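Local coordinates for Pap fimbrial major pilin protein (PDB 2UY6) that polymerises into the thick helical rod of the P pilus, the surface filament with which the bacterium colonises the epithelium of specific host organs, at residues P21-F35 / S49-C61. The protein carries 2 engineered substitutions. Numbering follows the deposited sequence.
Sequences PCSISQKSADQSIDF and SKPMDLDIELVNC
Cys22 and Cys61 are joined by a disulfide, with SG to SG 2.0 Å and a torsion of 90° about the S-S bond. Next to it, strand 23-25 runs antiparallel to strand 52-59. Ser23 and Val59 form a hydrogen-bonded pair, and the bond from Val59 N to Ser23 O is nearly straight, 2.7 Å. Ser25 and Glu57 form the second such pair. Between them Ile24 and Leu58 form a non-hydrogen-bonded pair. The Ile24 side chain lies alongside that of Ile56, pointing the same way, with Ile24 CB 3.5 Å from Ile56 CG2. Past Ser25 the pairing ends, and a side chain takes over. Gln26 CG stands anti to the carbonyl carbon (chi1 -60°) and the chain runs on extended, which carries NE2 to a 3.2 Å hydrogen bond with Asp55 O. The oxygen lies in the Gln26 amide plane, while NE2 sits above the plane of the Asp55 carbonyl. A water bridges the same oxygen to Lys27 N.

The arrangement belongs to the incomplete immunoglobulin-like fold of pilins, which the strand of a partner completes. Here Ser32, Ile33 and Asp34 pair antiparallel with a strand of another protein's chain. Strand 32-34 meets 52-59 through side chains: Ile33 CD1 packs at 3.9 Å on Leu54 CG, roughly at a right angle. Met52 CG lies 3.7 Å from Phe35 CD2. On the other edge of strand 52-59 from 23-25, strand 130-139 continues the sheet, and His132 ND1 is hydrogen-bonded to Asp55 OD1.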
loop_
_atom_site.group_PDB
_atom_site.type_symbol
_atom_site.label_atom_id
_atom_site.label_comp_id
_atom_site.label_asym_id
_atom_site.label_seq_id
_atom_site.Cartn_x
_atom_site.Cartn_y
_atom_site.Cartn_z
ATOM N N PRO B 21 -1.064 -2.629 -0.229
ATOM C CA PRO B 21 -2.053 -3.629 -0.646
ATOM C C PRO B 21 -1.715 -4.917 0.091
ATOM O O PRO B 21 -0.585 -5.087 0.556
ATOM C CB PRO B 21 -1.814 -3.771 -2.147
ATOM C CG PRO B 21 -0.935 -2.600 -2.516
ATOM C CD PRO B 21 -0.088 -2.397 -1.302
ATOM N N CYS B 22 -2.673 -5.828 0.196
ATOM C CA CYS B 22 -2.410 -7.075 0.895
ATOM C C CYS B 22 -1.542 -8.076 0.128
ATOM O O CYS B 22 -1.536 -8.118 -1.103
ATOM C CB CYS B 22 -3.726 -7.744 1.298
ATOM S SG CYS B 22 -4.610 -6.881 2.635
ATOM N N SER B 23 -0.796 -8.867 0.889
ATOM C CA SER B 23 0.062 -9.908 0.350
ATOM C C SER B 23 -0.509 -11.206 0.932
ATOM O O SER B 23 -1.005 -11.202 2.062
ATOM C CB SER B 23 1.498 -9.693 0.831
ATOM O OG SER B 23 2.375 -10.659 0.283
ATOM N N ILE B 24 -0.477 -12.308 0.185
ATOM C CA ILE B 24 -1.013 -13.557 0.742
ATOM C C ILE B 24 0.014 -14.685 0.844
ATOM O O ILE B 24 1.060 -14.667 0.190
ATOM C CB ILE B 24 -2.252 -14.101 -0.057
ATOM C CG1 ILE B 24 -1.809 -15.026 -1.191
ATOM C CG2 ILE B 24 -3.071 -12.959 -0.613
ATOM C CD1 ILE B 24 -1.006 -14.374 -2.254
ATOM N N SER B 25 -0.287 -15.658 1.696
ATOM C CA SER B 25 0.574 -16.821 1.866
ATOM C C SER B 25 -0.211 -17.959 2.510
ATOM O O SER B 25 -1.287 -17.747 3.068
ATOM C CB SER B 25 1.797 -16.468 2.714
ATOM O OG SER B 25 1.405 -15.995 3.980
ATOM N N GLN B 26 0.334 -19.166 2.435
ATOM C CA GLN B 26 -0.338 -20.327 2.989
ATOM C C GLN B 26 0.630 -21.215 3.759
ATOM O O GLN B 26 1.827 -20.918 3.836
ATOM C CB GLN B 26 -0.992 -21.122 1.857
ATOM C CG GLN B 26 -2.007 -20.318 1.080
ATOM C CD GLN B 26 -2.708 -21.122 0.013
ATOM O OE1 GLN B 26 -2.143 -21.411 -1.037
ATOM N NE2 GLN B 26 -3.952 -21.501 0.284
ATOM N N LYS B 27 0.111 -22.298 4.336
ATOM C CA LYS B 27 0.951 -23.225 5.083
ATOM C C LYS B 27 1.998 -23.809 4.132
ATOM O O LYS B 27 3.116 -24.135 4.544
ATOM C CB LYS B 27 0.099 -24.338 5.698
ATOM N N SER B 28 1.645 -23.930 2.856
ATOM C CA SER B 28 2.582 -24.469 1.876
ATOM C C SER B 28 3.281 -23.361 1.069
ATOM O O SER B 28 2.643 -22.437 0.561
ATOM C CB SER B 28 1.862 -25.445 0.940
ATOM O OG SER B 28 0.744 -24.843 0.313
ATOM N N ALA B 29 4.599 -23.470 0.955
ATOM C CA ALA B 29 5.396 -22.482 0.233
ATOM C C ALA B 29 4.981 -22.258 -1.224
ATOM O O ALA B 29 5.234 -21.192 -1.786
ATOM C CB ALA B 29 6.870 -22.876 0.291
ATOM N N ASP B 30 4.354 -23.254 -1.834
ATOM C CA ASP B 30 3.940 -23.132 -3.227
ATOM C C ASP B 30 2.467 -22.789 -3.332
ATOM O O ASP B 30 1.874 -22.875 -4.395
ATOM C CB ASP B 30 4.241 -24.425 -4.000
ATOM C CG ASP B 30 3.428 -25.621 -3.508
ATOM O OD1 ASP B 30 2.727 -25.516 -2.471
ATOM O OD2 ASP B 30 3.501 -26.679 -4.167
ATOM N N GLN B 31 1.881 -22.402 -2.208
ATOM C CA GLN B 31 0.478 -22.003 -2.173
ATOM C C GLN B 31 -0.463 -23.014 -2.834
ATOM O O GLN B 31 -1.207 -22.719 -3.766
ATOM C CB GLN B 31 0.337 -20.604 -2.797
ATOM C CG GLN B 31 1.191 -19.561 -2.063
ATOM C CD GLN B 31 1.074 -18.147 -2.632
ATOM O OE1 GLN B 31 0.483 -17.930 -3.698
ATOM N NE2 GLN B 31 1.649 -17.179 -1.922
ATOM N N SER B 32 -0.423 -24.227 -2.314
ATOM C CA SER B 32 -1.270 -25.281 -2.822
ATOM C C SER B 32 -1.825 -26.116 -1.676
ATOM O O SER B 32 -1.380 -26.011 -0.534
ATOM C CB SER B 32 -0.457 -26.180 -3.739
ATOM O OG SER B 32 0.567 -26.816 -2.993
ATOM N N ILE B 33 -2.825 -26.926 -1.991
ATOM C CA ILE B 33 -3.398 -27.847 -1.027
ATOM C C ILE B 33 -3.507 -29.158 -1.788
ATOM O O ILE B 33 -3.930 -29.189 -2.947
ATOM C CB ILE B 33 -4.780 -27.406 -0.505
ATOM C CG1 ILE B 33 -5.722 -27.114 -1.667
ATOM C CG2 ILE B 33 -4.618 -26.219 0.426
ATOM C CD1 ILE B 33 -7.140 -26.824 -1.215
ATOM N N ASP B 34 -3.090 -30.234 -1.136
ATOM C CA ASP B 34 -3.084 -31.563 -1.722
ATOM C C ASP B 34 -4.327 -32.329 -1.289
ATOM O O ASP B 34 -4.645 -32.386 -0.106
ATOM C CB ASP B 34 -1.799 -32.258 -1.261
ATOM C CG ASP B 34 -1.716 -33.697 -1.685
ATOM O OD1 ASP B 34 -2.041 -34.015 -2.847
ATOM O OD2 ASP B 34 -1.300 -34.516 -0.843
ATOM N N PHE B 35 -5.051 -32.901 -2.244
ATOM C CA PHE B 35 -6.248 -33.663 -1.902
ATOM C C PHE B 35 -5.923 -35.124 -1.641
ATOM O O PHE B 35 -6.810 -35.913 -1.333
ATOM C CB PHE B 35 -7.286 -33.578 -3.017
ATOM C CG PHE B 35 -7.787 -32.192 -3.267
ATOM C CD1 PHE B 35 -7.118 -31.342 -4.141
ATOM C CD2 PHE B 35 -8.921 -31.724 -2.614
ATOM C CE1 PHE B 35 -7.576 -30.040 -4.363
ATOM C CE2 PHE B 35 -9.388 -30.425 -2.829
ATOM C CZ PHE B 35 -8.715 -29.582 -3.705
ATOM N N SER B 49 -14.741 -35.684 -2.137
ATOM C CA SER B 49 -13.543 -35.748 -1.309
ATOM C C SER B 49 -13.799 -35.040 0.023
ATOM O O SER B 49 -14.768 -34.286 0.165
ATOM C CB SER B 49 -12.374 -35.061 -2.012
ATOM O OG SER B 49 -12.544 -33.651 -2.007
ATOM N N LYS B 50 -12.942 -35.278 1.005
ATOM C CA LYS B 50 -13.115 -34.598 2.278
ATOM C C LYS B 50 -12.875 -33.124 2.026
ATOM O O LYS B 50 -11.960 -32.757 1.291
ATOM C CB LYS B 50 -12.099 -35.072 3.314
ATOM C CG LYS B 50 -12.143 -34.277 4.618
ATOM C CD LYS B 50 -11.176 -34.841 5.644
ATOM C CE LYS B 50 -11.458 -34.278 7.035
ATOM N NZ LYS B 50 -10.672 -34.969 8.114
ATOM N N PRO B 51 -13.716 -32.256 2.597
ATOM C CA PRO B 51 -13.450 -30.838 2.345
ATOM C C PRO B 51 -12.132 -30.416 3.000
ATOM O O PRO B 51 -11.929 -30.610 4.198
ATOM C CB PRO B 51 -14.692 -30.132 2.914
ATOM C CG PRO B 51 -15.382 -31.185 3.759
ATOM C CD PRO B 51 -15.091 -32.471 3.074
ATOM N N MET B 52 -11.229 -29.871 2.185
ATOM C CA MET B 52 -9.905 -29.443 2.638
ATOM C C MET B 52 -9.865 -27.974 3.007
ATOM O O MET B 52 -10.498 -27.138 2.365
ATOM C CB MET B 52 -8.866 -29.686 1.544
ATOM C CG MET B 52 -8.790 -31.109 1.061
ATOM S SD MET B 52 -8.363 -32.214 2.393
ATOM C CE MET B 52 -9.303 -33.665 1.928
ATOM N N ASP B 53 -9.101 -27.666 4.040
ATOM C CA ASP B 53 -8.966 -26.295 4.486
ATOM C C ASP B 53 -8.128 -25.496 3.494
ATOM O O ASP B 53 -6.974 -25.828 3.232
ATOM C CB ASP B 53 -8.296 -26.245 5.862
ATOM C CG ASP B 53 -9.198 -26.748 6.975
ATOM O OD1 ASP B 53 -8.801 -26.623 8.150
ATOM O OD2 ASP B 53 -10.297 -27.267 6.685
ATOM N N LEU B 54 -8.720 -24.460 2.922
ATOM C CA LEU B 54 -7.999 -23.609 2.003
ATOM C C LEU B 54 -7.902 -22.278 2.755
ATOM O O LEU B 54 -8.815 -21.457 2.691
ATOM C CB LEU B 54 -8.786 -23.443 0.708
ATOM C CG LEU B 54 -7.966 -23.069 -0.529
ATOM C CD1 LEU B 54 -8.890 -22.874 -1.714
ATOM C CD2 LEU B 54 -7.197 -21.812 -0.277
ATOM N N ASP B 55 -6.817 -22.083 3.500
ATOM C CA ASP B 55 -6.639 -20.848 4.257
ATOM C C ASP B 55 -5.649 -19.885 3.611
ATOM O O ASP B 55 -4.546 -20.266 3.217
ATOM C CB ASP B 55 -6.208 -21.161 5.688
ATOM C CG ASP B 55 -7.275 -21.908 6.459
ATOM O OD1 ASP B 55 -8.460 -21.521 6.381
ATOM O OD2 ASP B 55 -6.936 -22.883 7.151
ATOM N N ILE B 56 -6.064 -18.631 3.498
ATOM C CA ILE B 56 -5.242 -17.598 2.891
ATOM C C ILE B 56 -4.918 -16.527 3.922
ATOM O O ILE B 56 -5.813 -15.837 4.408
ATOM C CB ILE B 56 -5.973 -16.935 1.700
ATOM C CG1 ILE B 56 -6.348 -17.995 0.667
ATOM C CG2 ILE B 56 -5.079 -15.895 1.051
ATOM C CD1 ILE B 56 -7.220 -17.463 -0.457
ATOM N N GLU B 57 -3.640 -16.401 4.264
ATOM C CA GLU B 57 -3.218 -15.404 5.235
ATOM C C GLU B 57 -2.911 -14.062 4.569
ATOM O O GLU B 57 -2.085 -13.981 3.659
ATOM C CB GLU B 57 -1.994 -15.904 6.019
ATOM C CG GLU B 57 -1.290 -14.807 6.829
ATOM C CD GLU B 57 -0.391 -15.339 7.945
ATOM O OE1 GLU B 57 0.357 -16.318 7.717
ATOM O OE2 GLU B 57 -0.424 -14.762 9.053
ATOM N N LEU B 58 -3.610 -13.022 5.021
ATOM C CA LEU B 58 -3.426 -11.662 4.516
ATOM C C LEU B 58 -2.339 -10.993 5.346
ATOM O O LEU B 58 -2.513 -10.792 6.544
ATOM C CB LEU B 58 -4.728 -10.864 4.640
ATOM C CG LEU B 58 -5.902 -11.483 3.876
ATOM C CD1 LEU B 58 -7.193 -10.702 4.107
ATOM C CD2 LEU B 58 -5.555 -11.512 2.410
ATOM N N VAL B 59 -1.215 -10.659 4.716
ATOM C CA VAL B 59 -0.112 -10.018 5.431
ATOM C C VAL B 59 0.337 -8.689 4.820
ATOM O O VAL B 59 -0.105 -8.298 3.737
ATOM C CB VAL B 59 1.111 -10.956 5.511
ATOM C CG1 VAL B 59 0.731 -12.229 6.233
ATOM C CG2 VAL B 59 1.628 -11.278 4.109
ATOM N N ASN B 60 1.219 -8.001 5.537
ATOM C CA ASN B 60 1.766 -6.716 5.109
ATOM C C ASN B 60 0.720 -5.674 4.740
ATOM O O ASN B 60 0.978 -4.802 3.916
ATOM C CB ASN B 60 2.727 -6.906 3.932
ATOM C CG ASN B 60 3.835 -7.897 4.241
ATOM O OD1 ASN B 60 4.269 -8.023 5.387
ATOM N ND2 ASN B 60 4.307 -8.599 3.217
ATOM N N CYS B 61 -0.455 -5.755 5.347
ATOM C CA CYS B 61 -1.494 -4.776 5.069
ATOM C C CYS B 61 -2.362 -4.579 6.301
ATOM O O CYS B 61 -2.183 -5.262 7.312
ATOM C CB CYS B 61 -2.366 -5.229 3.895
ATOM S SG CYS B 61 -3.258 -6.796 4.166
HETATM O O HOH W 1 -2.700 -22.056 4.534
#